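Long-range contacts in uncharacterized protein PSPTO_0244 (Pseudomonas syringae pv. tomato, PDB 3MYX), which is of unknown function but carries a cupin fold of the ureidoglycine aminohydrolase-like family, so that an enzymatic or small-molecule-binding role is possible though not established: residues P152-N157 / W172-Y177; Y177-R182 / A221-T226; L189-E194 / G212-V217. One frame throughout, in Å; residues are numbered along the deposited sequence. Where two conformers were deposited one is given.

Interaction 1. Residues P152-N157 / W172-Y177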
ATOM      1  N   PRO A 152      -1.483  10.798 -20.311  1.00  6.99           N
ATOM      2  CA  PRO A 152      -1.956   9.421 -20.406  1.00  6.38           C
ATOM      3  C   PRO A 152      -3.474   9.329 -20.260  1.00  6.38           C
ATOM      4  O   PRO A 152      -4.146  10.314 -19.932  1.00  6.89           O
ATOM      5  CB  PRO A 152      -1.304   8.761 -19.181  1.00  7.06           C
ATOM      6  CG  PRO A 152      -1.265   9.887 -18.173  1.00  6.79           C
ATOM      7  CD  PRO A 152      -0.975  11.111 -18.965  1.00  6.71           C
ATOM      8  N   GLN A 153      -3.998   8.136 -20.513  1.00  5.68           N
ATOM      9  CA  GLN A 153      -5.345   7.739 -20.086  1.00  5.09           C
ATOM     10  C   GLN A 153      -5.219   6.867 -18.858  1.00  4.91           C
ATOM     11  O   GLN A 153      -4.552   5.829 -18.899  1.00  5.62           O
ATOM     12  CB  GLN A 153      -6.050   6.980 -21.212  1.00  6.01           C
ATOM     13  CG  GLN A 153      -6.149   7.806 -22.484  1.00  7.23           C
ATOM     14  CD  GLN A 153      -7.035   7.151 -23.510  1.00  7.13           C
ATOM     15  OE1 GLN A 153      -6.623   6.216 -24.197  1.00  7.32           O
ATOM     16  NE2 GLN A 153      -8.253   7.641 -23.630  1.00  8.92           N
ATOM     17  N   CYS A 154      -5.817   7.319 -17.769  1.00  5.22           N
ATOM     18  CA  CYS A 154      -5.768   6.643 -16.482  1.00  5.74           C
ATOM     19  C   CYS A 154      -7.175   6.181 -16.115  1.00  5.73           C
ATOM     20  O   CYS A 154      -8.165   6.813 -16.487  1.00  5.82           O
ATOM     21  CB  CYS A 154      -5.270   7.558 -15.364  1.00  6.03           C
ATOM     22  SG  CYS A 154      -3.716   8.403 -15.717  1.00  7.31           S
ATOM     23  N   ARG A 155      -7.252   5.069 -15.391  1.00  5.25           N
ATOM     24  CA  ARG A 155      -8.514   4.573 -14.842  1.00  5.45           C
ATOM     25  C   ARG A 155      -8.294   4.138 -13.405  1.00  4.74           C
ATOM     26  O   ARG A 155      -7.194   3.733 -13.036  1.00  5.41           O
ATOM     27  CB  ARG A 155      -9.074   3.402 -15.651  1.00  4.89           C
ATOM     28  CG  ARG A 155      -9.300   3.676 -17.139  1.00  5.22           C
ATOM     29  CD  ARG A 155      -9.841   2.477 -17.842  1.00  5.63           C
ATOM     30  NE  ARG A 155      -8.819   1.453 -18.007  1.00  5.69           N
ATOM     31  CZ  ARG A 155      -8.797   0.557 -18.994  1.00  5.51           C
ATOM     32  NH1 ARG A 155      -9.770   0.497 -19.903  1.00  5.69           N
ATOM     33  NH2 ARG A 155      -7.786  -0.286 -19.089  1.00  6.06           N
ATOM     34  N   SER A 156      -9.365   4.144 -12.614  1.00  5.11           N
ATOM     35  CA  SER A 156      -9.300   3.666 -11.241  1.00  5.29           C
ATOM     36  C   SER A 156     -10.635   3.129 -10.777  1.00  5.28           C
ATOM     37  O   SER A 156     -11.685   3.355 -11.394  1.00  5.83           O
ATOM     38  CB  SER A 156      -8.870   4.780 -10.293  1.00  6.85           C
ATOM     39  OG  SER A 156      -9.905   5.714 -10.166  1.00  8.42           O
ATOM     40  N   ASN A 157     -10.583   2.451  -9.646  1.00  5.64           N
ATOM     41  CA  ASN A 157     -11.757   2.035  -8.914  1.00  6.21           C
ATOM     42  C   ASN A 157     -11.384   2.116  -7.442  1.00  5.63           C
ATOM     43  O   ASN A 157     -10.550   1.345  -6.961  1.00  5.32           O
ATOM     44  CB  ASN A 157     -12.171   0.607  -9.289  1.00  5.89           C
ATOM     45  CG  ASN A 157     -13.449   0.157  -8.587  1.00  7.11           C
ATOM     46  OD1 ASN A 157     -13.793   0.658  -7.529  1.00  7.23           O
ATOM     47  ND2 ASN A 157     -14.134  -0.814  -9.183  1.00  8.32           N
ATOM     48  N   TRP A 172      -5.736   0.882 -10.024  1.00  4.39           N
ATOM     49  CA  TRP A 172      -5.534   1.950 -11.012  1.00  4.69           C
ATOM     50  C   TRP A 172      -4.769   1.402 -12.181  1.00  4.62           C
ATOM     51  O   TRP A 172      -3.934   0.501 -12.012  1.00  5.19           O
ATOM     52  CB  TRP A 172      -4.716   3.054 -10.380  1.00  5.72           C
ATOM     53  CG  TRP A 172      -4.194   4.221 -11.183  1.00  5.01           C
ATOM     54  CD1 TRP A 172      -4.774   5.427 -11.300  1.00  6.95           C
ATOM     55  CD2 TRP A 172      -2.916   4.328 -11.824  1.00  5.68           C
ATOM     56  NE1 TRP A 172      -3.960   6.289 -11.997  1.00  6.38           N
ATOM     57  CE2 TRP A 172      -2.797   5.636 -12.301  1.00  5.86           C
ATOM     58  CE3 TRP A 172      -1.850   3.446 -12.017  1.00  6.80           C
ATOM     59  CZ2 TRP A 172      -1.654   6.088 -12.947  1.00  6.83           C
ATOM     60  CZ3 TRP A 172      -0.721   3.897 -12.658  1.00  6.22           C
ATOM     61  CH2 TRP A 172      -0.626   5.213 -13.097  1.00  6.65           C
ATOM     62  N   ASP A 173      -5.018   1.942 -13.369  1.00  4.53           N
ATOM     63  CA  ASP A 173      -4.145   1.657 -14.493  1.00  5.00           C
ATOM     64  C   ASP A 173      -3.908   2.880 -15.348  1.00  4.72           C
ATOM     65  O   ASP A 173      -4.580   3.897 -15.208  1.00  5.11           O
ATOM     66  CB  ASP A 173      -4.563   0.396 -15.291  1.00  5.97           C
ATOM     67  CG  ASP A 173      -5.766   0.571 -16.237  1.00  6.05           C
ATOM     68  OD1 ASP A 173      -6.275   1.689 -16.502  1.00  5.79           O
ATOM     69  OD2 ASP A 173      -6.224  -0.504 -16.729  1.00  5.69           O
ATOM     70  N   SER A 174      -2.901   2.783 -16.198  1.00  4.84           N
ATOM     71  CA  SER A 174      -2.519   3.911 -17.021  1.00  5.18           C
ATOM     72  C   SER A 174      -1.727   3.464 -18.227  1.00  4.88           C
ATOM     73  O   SER A 174      -0.921   2.543 -18.150  1.00  5.10           O
ATOM     74  CB  SER A 174      -1.643   4.889 -16.225  1.00  5.14           C
ATOM     75  OG  SER A 174      -1.407   6.084 -16.943  1.00  5.61           O
ATOM     76  N   THR A 175      -1.923   4.193 -19.307  1.00  4.63           N
ATOM     77  CA  THR A 175      -1.047   4.150 -20.466  1.00  5.12           C
ATOM     78  C   THR A 175       0.277   4.852 -20.072  1.00  5.32           C
ATOM     79  O   THR A 175       0.392   5.447 -18.991  1.00  5.59           O
ATOM     80  CB  THR A 175      -1.758   4.802 -21.663  1.00  5.00           C
ATOM     81  OG1 THR A 175      -2.024   6.178 -21.389  1.00  5.37           O
ATOM     82  CG2 THR A 175      -3.079   4.092 -21.996  1.00  5.78           C
ATOM     83  N   PRO A 176       1.314   4.754 -20.924  1.00  5.56           N
ATOM     84  CA  PRO A 176       2.634   5.261 -20.538  1.00  6.35           C
ATOM     85  C   PRO A 176       2.668   6.766 -20.369  1.00  6.45           C
ATOM     86  O   PRO A 176       1.987   7.500 -21.082  1.00  7.32           O
ATOM     87  CB  PRO A 176       3.522   4.893 -21.737  1.00  7.58           C
ATOM     88  CG  PRO A 176       2.791   3.889 -22.489  1.00  7.22           C
ATOM     89  CD  PRO A 176       1.342   4.061 -22.225  1.00  6.47           C
ATOM     90  N   TYR A 177       3.476   7.233 -19.433  1.00  6.30           N
ATOM     91  CA  TYR A 177       3.742   8.664 -19.317  1.00  6.43           C
ATOM     92  C   TYR A 177       4.995   8.976 -18.550  1.00  6.22           C
ATOM     93  O   TYR A 177       5.563   8.116 -17.846  1.00  6.17           O
ATOM     94  CB  TYR A 177       2.567   9.421 -18.705  1.00  6.69           C
ATOM     95  CG  TYR A 177       2.269   9.145 -17.244  1.00  6.87           C
ATOM     96  CD1 TYR A 177       1.498   8.058 -16.858  1.00  7.11           C
ATOM     97  CD2 TYR A 177       2.733   9.992 -16.251  1.00  7.53           C
ATOM     98  CE1 TYR A 177       1.176   7.830 -15.533  1.00  6.41           C
ATOM     99  CE2 TYR A 177       2.417   9.787 -14.927  1.00  7.63           C
ATOM    100  CZ  TYR A 177       1.632   8.704 -14.568  1.00  6.56           C
ATOM    101  OH  TYR A 177       1.301   8.458 -13.258  1.00  8.10           O
TER

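Interaction 2. Residues Y177-R182 / A221-T226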
ATOM      1  N   TYR A 177       3.476   7.233 -19.433  1.00  6.30           N
ATOM      2  CA  TYR A 177       3.742   8.664 -19.317  1.00  6.43           C
ATOM      3  C   TYR A 177       4.995   8.976 -18.550  1.00  6.22           C
ATOM      4  O   TYR A 177       5.563   8.116 -17.846  1.00  6.17           O
ATOM      5  CB  TYR A 177       2.567   9.421 -18.705  1.00  6.69           C
ATOM      6  CG  TYR A 177       2.269   9.145 -17.244  1.00  6.87           C
ATOM      7  CD1 TYR A 177       1.498   8.058 -16.858  1.00  7.11           C
ATOM      8  CD2 TYR A 177       2.733   9.992 -16.251  1.00  7.53           C
ATOM      9  CE1 TYR A 177       1.176   7.830 -15.533  1.00  6.41           C
ATOM     10  CE2 TYR A 177       2.417   9.787 -14.927  1.00  7.63           C
ATOM     11  CZ  TYR A 177       1.632   8.704 -14.568  1.00  6.56           C
ATOM     12  OH  TYR A 177       1.301   8.458 -13.258  1.00  8.10           O
ATOM     13  N   GLU A 178       5.424  10.226 -18.703  1.00  6.69           N
ATOM     14  CA  GLU A 178       6.598  10.759 -18.032  1.00  7.35           C
ATOM     15  C   GLU A 178       6.292  12.162 -17.577  1.00  7.42           C
ATOM     16  O   GLU A 178       5.766  12.961 -18.342  1.00  8.80           O
ATOM     17  CB  GLU A 178       7.800  10.750 -18.984  1.00  8.12           C
ATOM     18  CG  GLU A 178       9.117  11.231 -18.337  1.00  9.53           C
ATOM     19  CD  GLU A 178      10.290  11.269 -19.311  1.00 11.26           C
ATOM     20  OE1 GLU A 178      10.165  10.756 -20.444  1.00 14.72           O
ATOM     21  OE2 GLU A 178      11.342  11.801 -18.916  1.00 14.06           O
ATOM     22  N   ARG A 179       6.642  12.462 -16.333  1.00  8.38           N
ATOM     23  CA  ARG A 179       6.483  13.791 -15.776  1.00  9.09           C
ATOM     24  C   ARG A 179       7.758  14.203 -15.065  1.00 10.47           C
ATOM     25  O   ARG A 179       8.631  13.378 -14.783  1.00 10.86           O
ATOM     26  CB  ARG A 179       5.308  13.811 -14.794  1.00  9.83           C
ATOM     27  CG  ARG A 179       5.400  12.803 -13.647  1.00 10.86           C
ATOM     28  CD  ARG A 179       4.381  13.103 -12.563  1.00 12.21           C
ATOM     29  NE  ARG A 179       4.492  12.187 -11.425  1.00 11.88           N
ATOM     30  CZ  ARG A 179       5.430  12.250 -10.484  1.00 11.26           C
ATOM     31  NH1 ARG A 179       6.387  13.185 -10.521  1.00 12.84           N
ATOM     32  NH2 ARG A 179       5.429  11.361  -9.497  1.00 13.80           N
ATOM     33  N   ILE A 180       7.842  15.480 -14.739  1.00  9.98           N
ATOM     34  CA  ILE A 180       8.974  15.987 -13.987  1.00 10.32           C
ATOM     35  C   ILE A 180       8.892  15.576 -12.532  1.00 10.68           C
ATOM     36  O   ILE A 180       7.839  15.188 -12.029  1.00 11.06           O
ATOM     37  CB  ILE A 180       9.118  17.519 -14.118  1.00 11.42           C
ATOM     38  CG1 ILE A 180       7.961  18.248 -13.425  1.00 12.28           C
ATOM     39  CG2 ILE A 180       9.268  17.913 -15.594  1.00 12.78           C
ATOM     40  CD1 ILE A 180       8.155  19.780 -13.404  1.00 14.58           C
ATOM     41  N   SER A 181      10.019  15.635 -11.851  1.00 10.91           N
ATOM     42  CA  SER A 181      10.050  15.363 -10.422  1.00 12.53           C
ATOM     43  C   SER A 181       9.237  16.408  -9.667  1.00 13.51           C
ATOM     44  O   SER A 181       9.343  17.614  -9.936  1.00 14.21           O
ATOM     45  CB  SER A 181      11.497  15.405  -9.944  1.00 13.46           C
ATOM     46  OG  SER A 181      11.614  15.105  -8.571  1.00 16.88           O
ATOM     47  N   ARG A 182       8.417  15.934  -8.734  1.00 14.23           N
ATOM     48  CA  ARG A 182       7.605  16.777  -7.864  0.50 14.55           C
ATOM     49  C   ARG A 182       7.538  16.144  -6.476  1.00 14.31           C
ATOM     50  O   ARG A 182       7.599  14.917  -6.358  1.00 12.77           O
ATOM     51  CB  ARG A 182       6.181  16.893  -8.412  0.50 15.93           C
ATOM     52  CG  ARG A 182       6.078  17.536  -9.788  0.50 17.03           C
ATOM     53  CD  ARG A 182       6.370  19.028  -9.693  0.50 17.95           C
ATOM     54  NE  ARG A 182       5.470  19.660  -8.733  0.50 19.43           N
ATOM     55  CZ  ARG A 182       5.733  20.766  -8.044  0.50 22.61           C
ATOM     56  NH1 ARG A 182       6.893  21.394  -8.184  0.50 23.38           N
ATOM     57  NH2 ARG A 182       4.831  21.234  -7.193  0.50 24.61           N
ATOM     58  N   ALA A 221       7.755  13.496  -0.655  1.00 12.55           N
ATOM     59  CA  ALA A 221       8.948  12.878  -1.240  1.00 13.13           C
ATOM     60  C   ALA A 221       9.102  13.326  -2.691  1.00 13.24           C
ATOM     61  O   ALA A 221       8.176  13.143  -3.489  1.00 12.98           O
ATOM     62  CB  ALA A 221       8.871  11.367  -1.174  1.00 13.46           C
ATOM     63  N   PRO A 222      10.256  13.926  -3.045  1.00 13.94           N
ATOM     64  CA  PRO A 222      10.453  14.217  -4.457  1.00 14.68           C
ATOM     65  C   PRO A 222      10.609  12.939  -5.245  1.00 15.71           C
ATOM     66  O   PRO A 222      11.366  12.038  -4.876  1.00 17.80           O
ATOM     67  CB  PRO A 222      11.750  15.027  -4.482  1.00 16.18           C
ATOM     68  CG  PRO A 222      11.826  15.649  -3.133  1.00 16.34           C
ATOM     69  CD  PRO A 222      11.278  14.588  -2.211  1.00 14.98           C
ATOM     70  N   CYS A 223       9.895  12.890  -6.351  1.00 14.83           N
ATOM     71  CA  CYS A 223       9.758  11.695  -7.151  0.50 14.84           C
ATOM     72  C   CYS A 223       9.467  12.099  -8.601  1.00 13.42           C
ATOM     73  O   CYS A 223       8.494  12.835  -8.760  1.00 12.96           O
ATOM     74  CB  CYS A 223       8.552  10.955  -6.561  0.50 14.48           C
ATOM     75  SG  CYS A 223       8.168   9.337  -7.173  0.50 14.92           S
ATOM     76  N   LYS A 224      10.206  11.573  -9.569  1.00 12.72           N
ATOM     77  CA  LYS A 224       9.863  11.631 -10.978  0.50 11.04           C
ATOM     78  C   LYS A 224       9.298  10.273 -11.368  1.00  9.70           C
ATOM     79  O   LYS A 224       9.827   9.269 -10.958  1.00 10.81           O
ATOM     80  CB  LYS A 224      11.125  11.905 -11.780  0.50 12.13           C
ATOM     81  CG  LYS A 224      10.918  12.038 -13.258  0.50 11.98           C
ATOM     82  CD  LYS A 224      12.246  12.069 -13.975  0.50 12.30           C
ATOM     83  CE  LYS A 224      12.060  11.969 -15.465  0.50 13.00           C
ATOM     84  NZ  LYS A 224      11.243  13.094 -15.986  0.50 14.36           N
ATOM     85  N   TRP A 225       8.217  10.267 -12.147  1.00  8.43           N
ATOM     86  CA  TRP A 225       7.629   9.042 -12.677  1.00  8.59           C
ATOM     87  C   TRP A 225       7.946   8.938 -14.159  1.00  7.84           C
ATOM     88  O   TRP A 225       7.687   9.888 -14.912  1.00  8.26           O
ATOM     89  CB  TRP A 225       6.113   9.083 -12.502  1.00  8.13           C
ATOM     90  CG  TRP A 225       5.335   7.995 -13.217  1.00  7.15           C
ATOM     91  CD1 TRP A 225       5.185   7.842 -14.568  1.00  6.94           C
ATOM     92  CD2 TRP A 225       4.589   6.921 -12.618  1.00  6.98           C
ATOM     93  NE1 TRP A 225       4.402   6.753 -14.842  1.00  7.41           N
ATOM     94  CE2 TRP A 225       4.003   6.185 -13.668  1.00  6.87           C
ATOM     95  CE3 TRP A 225       4.327   6.529 -11.299  1.00  6.83           C
ATOM     96  CZ2 TRP A 225       3.236   5.046 -13.443  1.00  7.77           C
ATOM     97  CZ3 TRP A 225       3.568   5.400 -11.085  1.00  9.51           C
ATOM     98  CH2 TRP A 225       3.015   4.686 -12.148  1.00  9.74           C
ATOM     99  N   THR A 226       8.459   7.785 -14.579  1.00  7.16           N
ATOM    100  CA  THR A 226       8.578   7.427 -15.998  1.00  8.11           C
ATOM    101  C   THR A 226       8.106   6.006 -16.212  1.00  6.57           C
ATOM    102  O   THR A 226       8.677   5.060 -15.672  1.00  8.42           O
ATOM    103  CB  THR A 226      10.022   7.518 -16.520  1.00  9.40           C
ATOM    104  OG1 THR A 226      10.562   8.787 -16.173  1.00 10.94           O
ATOM    105  CG2 THR A 226      10.044   7.351 -18.054  1.00 10.63           C
TER

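Interaction 3. Residues L189-E194 / G212-V217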
ATOM      1  N   LEU A 189       0.987   4.049  -1.128  1.00  6.34           N
ATOM      2  CA  LEU A 189       1.495   2.701  -1.314  1.00  7.01           C
ATOM      3  C   LEU A 189       1.041   2.232  -2.680  1.00  6.84           C
ATOM      4  O   LEU A 189      -0.109   2.432  -3.049  1.00  7.16           O
ATOM      5  CB  LEU A 189       0.968   1.736  -0.235  1.00  7.68           C
ATOM      6  CG  LEU A 189       1.475   0.291  -0.361  1.00  8.62           C
ATOM      7  CD1 LEU A 189       1.598  -0.386   0.999  1.00 12.96           C
ATOM      8  CD2 LEU A 189       0.596  -0.546  -1.288  1.00 10.99           C
HETATM    9  N   MSE A 190       1.960   1.627  -3.427  1.00  5.98           N
HETATM   10  CA  MSE A 190       1.658   1.007  -4.717  0.50  5.91           C
HETATM   11  C   MSE A 190       2.203  -0.411  -4.745  1.00  6.03           C
HETATM   12  O   MSE A 190       3.338  -0.631  -4.333  1.00  8.10           O
HETATM   13  CB  MSE A 190       2.340   1.740  -5.874  0.50  6.98           C
HETATM   14  CG  MSE A 190       2.198   3.232  -5.894  0.50  8.27           C
HETATM   15 SE   MSE A 190       3.069   4.041  -7.438  0.38 14.50          SE
HETATM   16  CE  MSE A 190       4.531   2.759  -7.592  0.50 11.11           C
ATOM     17  N   ASN A 191       1.430  -1.338  -5.282  1.00  5.27           N
ATOM     18  CA  ASN A 191       1.909  -2.673  -5.576  1.00  5.63           C
ATOM     19  C   ASN A 191       1.560  -2.936  -7.023  1.00  6.52           C
ATOM     20  O   ASN A 191       0.401  -2.780  -7.417  1.00  7.22           O
ATOM     21  CB  ASN A 191       1.280  -3.711  -4.641  1.00  6.41           C
ATOM     22  CG  ASN A 191       1.521  -5.135  -5.101  1.00  7.36           C
ATOM     23  OD1 ASN A 191       0.748  -5.673  -5.888  1.00  9.30           O
ATOM     24  ND2 ASN A 191       2.602  -5.747  -4.610  1.00  8.12           N
ATOM     25  N   LEU A 192       2.547  -3.262  -7.837  1.00  6.23           N
ATOM     26  CA  LEU A 192       2.294  -3.360  -9.275  1.00  6.36           C
ATOM     27  C   LEU A 192       1.718  -4.723  -9.653  1.00  5.60           C
ATOM     28  O   LEU A 192       2.332  -5.774  -9.439  1.00  7.61           O
ATOM     29  CB  LEU A 192       3.546  -3.081 -10.096  1.00  7.28           C
ATOM     30  CG  LEU A 192       4.197  -1.702  -9.908  1.00 11.61           C
ATOM     31  CD1 LEU A 192       5.105  -1.410 -11.084  1.00 11.10           C
ATOM     32  CD2 LEU A 192       3.245  -0.553  -9.723  1.00 12.34           C
ATOM     33  N   ILE A 193       0.512  -4.679 -10.213  1.00  5.42           N
ATOM     34  CA  ILE A 193      -0.167  -5.854 -10.752  1.00  5.83           C
ATOM     35  C   ILE A 193       0.367  -6.167 -12.160  1.00  5.94           C
ATOM     36  O   ILE A 193       0.559  -7.333 -12.502  1.00  7.39           O
ATOM     37  CB  ILE A 193      -1.715  -5.606 -10.751  1.00  6.63           C
ATOM     38  CG1 ILE A 193      -2.227  -5.434  -9.316  1.00  6.66           C
ATOM     39  CG2 ILE A 193      -2.469  -6.714 -11.513  1.00  7.90           C
ATOM     40  CD1 ILE A 193      -3.609  -4.837  -9.239  1.00  8.19           C
ATOM     41  N   GLU A 194       0.575  -5.132 -12.974  1.00  5.65           N
ATOM     42  CA  GLU A 194       1.192  -5.278 -14.286  1.00  6.33           C
ATOM     43  C   GLU A 194       2.137  -4.115 -14.512  1.00  6.63           C
ATOM     44  O   GLU A 194       1.904  -3.014 -14.022  1.00  6.70           O
ATOM     45  CB  GLU A 194       0.174  -5.283 -15.434  1.00  6.99           C
ATOM     46  CG  GLU A 194      -0.805  -6.448 -15.414  1.00  7.77           C
ATOM     47  CD  GLU A 194      -1.653  -6.516 -16.678  1.00  7.93           C
ATOM     48  OE1 GLU A 194      -1.081  -6.478 -17.781  1.00  8.87           O
ATOM     49  OE2 GLU A 194      -2.888  -6.614 -16.577  1.00 10.69           O
ATOM     50  N   GLY A 212       4.867  -6.936  -9.238  1.00  8.65           N
ATOM     51  CA  GLY A 212       4.882  -7.701  -7.998  1.00  7.94           C
ATOM     52  C   GLY A 212       5.643  -7.053  -6.856  1.00  7.45           C
ATOM     53  O   GLY A 212       5.683  -7.602  -5.763  1.00  8.72           O
ATOM     54  N   ASP A 213       6.236  -5.892  -7.112  1.00  6.58           N
ATOM     55  CA  ASP A 213       6.930  -5.126  -6.056  1.00  7.03           C
ATOM     56  C   ASP A 213       5.956  -4.173  -5.371  1.00  6.67           C
ATOM     57  O   ASP A 213       5.016  -3.685  -5.998  1.00  7.01           O
ATOM     58  CB  ASP A 213       8.054  -4.256  -6.615  1.00  6.67           C
ATOM     59  CG  ASP A 213       9.183  -5.021  -7.259  1.00  9.09           C
ATOM     60  OD1 ASP A 213       9.266  -6.264  -7.175  1.00  8.45           O
ATOM     61  OD2 ASP A 213      10.026  -4.324  -7.868  1.00  9.38           O
ATOM     62  N   THR A 214       6.223  -3.879  -4.102  1.00  6.58           N
ATOM     63  CA  THR A 214       5.495  -2.853  -3.368  1.00  6.46           C
ATOM     64  C   THR A 214       6.451  -1.726  -2.976  1.00  6.27           C
ATOM     65  O   THR A 214       7.535  -1.978  -2.430  1.00  7.12           O
ATOM     66  CB  THR A 214       4.850  -3.414  -2.098  1.00  6.54           C
ATOM     67  OG1 THR A 214       3.950  -4.452  -2.459  1.00  7.38           O
ATOM     68  CG2 THR A 214       4.109  -2.322  -1.350  1.00  6.89           C
ATOM     69  N   VAL A 215       6.035  -0.494  -3.243  1.00  6.96           N
ATOM     70  CA  VAL A 215       6.772   0.710  -2.921  1.00  7.21           C
ATOM     71  C   VAL A 215       5.858   1.662  -2.148  1.00  6.44           C
ATOM     72  O   VAL A 215       4.638   1.678  -2.349  1.00  6.98           O
ATOM     73  CB  VAL A 215       7.323   1.402  -4.215  1.00  8.76           C
ATOM     74  CG1 VAL A 215       6.204   1.865  -5.142  1.00 10.92           C
ATOM     75  CG2 VAL A 215       8.290   2.553  -3.897  1.00 12.18           C
ATOM     76  N   PHE A 216       6.455   2.463  -1.267  1.00  8.09           N
ATOM     77  CA  PHE A 216       5.755   3.507  -0.529  1.00  7.48           C
ATOM     78  C   PHE A 216       6.396   4.845  -0.843  1.00  8.46           C
ATOM     79  O   PHE A 216       7.620   4.992  -0.743  1.00  9.78           O
ATOM     80  CB  PHE A 216       5.761   3.255   0.979  1.00  8.35           C
ATOM     81  CG  PHE A 216       5.037   4.322   1.765  1.00  7.81           C
ATOM     82  CD1 PHE A 216       3.649   4.353   1.813  1.00  7.86           C
ATOM     83  CD2 PHE A 216       5.743   5.327   2.407  1.00  9.45           C
ATOM     84  CE1 PHE A 216       2.999   5.355   2.496  1.00  9.00           C
ATOM     85  CE2 PHE A 216       5.092   6.308   3.108  1.00  9.56           C
ATOM     86  CZ  PHE A 216       3.742   6.337   3.144  1.00  9.10           C
ATOM     87  N   VAL A 217       5.570   5.806  -1.246  1.00  7.76           N
ATOM     88  CA  VAL A 217       6.021   7.166  -1.503  1.00  8.15           C
ATOM     89  C   VAL A 217       5.415   8.086  -0.446  1.00  8.08           C
ATOM     90  O   VAL A 217       4.208   8.297  -0.403  1.00  8.71           O
ATOM     91  CB  VAL A 217       5.624   7.651  -2.911  1.00  9.20           C
ATOM     92  CG1 VAL A 217       6.219   9.039  -3.160  1.00 10.72           C
ATOM     93  CG2 VAL A 217       6.097   6.665  -3.986  1.00 11.65           C
TER

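Interaction 1. Residues P152-N157 / W172-Y177
Arg155 grips Asp173 side-on with two nitrogens, one to each carboxylate oxygen. Its NE donates to Asp173 OD1 over 3.0 Å, on the syn lone pair, while NH2 reaches Asp173 OD2 at 2.8 Å, also from the syn side but somewhat out of the carboxylate plane. The guanidinium and carboxylate planes stand 35° apart. The arginine bends at chi3 (-73°) to bring this edge round to the acid. On the backbone the same two residues form a hydrogen-bonded antiparallel pair, Arg155 N giving to Asp173 O and Asp173 N to Arg155 O, so the two residues are joined by main-chain bonds and by an ion pair on one face of the sheet.

This is the hairpin of strands 154-161 and 168-174, two neighbours in an antiparallel sheet of the cupin fold. Cys154, Ser156, Trp172 and Ser174 point to the other face from the ion pair. There Cys154 SG lies obliquely to the indole, 5.1 Å from the centroid of the Trp172 five-membered ring, and Cys154 CB sits 3.8 Å from Trp172 NE1.

Beyond the strand ends, the side chain of Thr175 takes over the pairing: its OG1 accepts from Gln153 N at 2.9 Å, while Thr175 N returns a bond to Gln153 O. Pro152 CG packs obliquely on the Tyr177 ring, 3.6 Å from Tyr177 CD1. Farther out, Tyr230 OH hydrogen-bonds to Asp173 OD2, giving that oxygen a second partner, and Lys233 makes a cation-pi contact with Trp172.

Interaction 2. Residues Y177-R182 / A221-T226
Trp225 buries more surface here than any other residue, and much of it lies under Tyr177. The phenol ring and the five-membered ring of the indole form an offset stack, centroids 3.9 Å apart and planes only 8° from parallel, with Trp225 NE1 over the centre of the tyrosine ring. Tyr177 OH in turn lies above the indole, 3.6 Å from Trp225 CE2. The phenol is brought there by a chi1 of 68°, which sets CG between the backbone N and the carbonyl carbon. Ser227 OG takes the indole N-H and also accepts from Tyr177 N, tying both stacked residues to one hydroxyl.

Arg179 comes next. Its backbone N donates to Trp225 O at 3.1 Å, and its side chain, extended from CG to NE, runs back across the tryptophan with one guanidinium face over Trp225 CB and N. NH1 then gives a 2.8 Å bond to Cys223 O and another, within its own segment, to Ile180 O, both near the guanidinium plane. Cys223 O also accepts from Arg182 N, which arrives from the opposite face of the carbonyl.

In one of two deposited conformers Lys224, on the opposite face of its strand from Trp225, places NZ 2.9 Å from Arg179 O, above that carbonyl's plane, and 3.2 Å from Glu178 OE2, forming a salt bridge in which OE2 accepts on its anti lone pair. Glu178 with Thr226 and Arg182 with Cys223 form two short antiparallel ladders whose register differs by one residue; between them Arg179 N to Trp225 O and the side chains of Arg179 and Lys224 hold the chain. The irregular 177-182 segment thus runs antiparallel along strand 222-227 in the second sheet of the cupin domain.

Interaction 3. Residues L189-E194 / G212-V217
Gly212 N donates to Leu192 O at 2.8 Å, opening an antiparallel pairing inside the cupin domain, between strand 188-192 and strand 214-217. The glycine has a positive phi (88°), a backbone shape that this residue takes easily.

Asp213 contributes its backbone: Asp213 O accepts from Leu192 N at 3.1 Å. Its carboxylate belongs to surroundings beyond the pair, with OD2 in a salt bridge to Arg12 and OD1 bonded to Ala13 N, which links this turn to the N-terminal part of the chain.

At Thr214 the side chains join in. Asn191, with CG anti to the backbone N (chi1 168°), swings its amide across to Thr214, and ND2 donates to OG1 over 2.8 Å, the hydroxyl oxygen lying close to the amide plane and the bond nearly straight at 165°. OG1 has a further partner in His72 NE2, so the buried hydroxyl is hydrogen-bonded to two residues. The methyl of the same threonine turns to Leu189, with CG2 3.8 Å from Leu189 CG and both leucine methyls also near it.

Val215 forms the hydrogen-bonded pair with Met190, a selenomethionine. The two main-chain bonds, Met190 N to Val215 O and Val215 N to Met190 O, are both 2.9 Å long. Both side chains point to the face of the sheet away from Asn191 and Thr214, where Leu207 and Val209 also touch Val215.

Phe216 is paired with Leu189, and its ring meets that of Phe41, of another sheet, with the two planes inclined to each other. Across the strand pair, Leu189 N lies oblique to the Phe216 ring, 4.0 Å from its CD1.

How the interactions relate
All three contacts are antiparallel pairings in the C-terminal cupin part of the chain, their centres 15 to 16 Å apart. Interactions 1 and 3 reach the same seven-stranded sheet, in which strand 231-237 lies between strands 188-192 and 168-174; their nearest atoms stay about 6 Å apart. Interaction 2 belongs to a second sheet. Interaction 1 closes before interaction 2 opens, Tyr177 serving both, and interaction 3 is nested within the loop that interaction 2 closes. Trp225 connects them in space: its CH2 lies 3.8 Å from Trp172 CH2, and its CZ3 lies 3.9 Å from Met190 SE in one deposited conformer, so its indole packs the two sheets together.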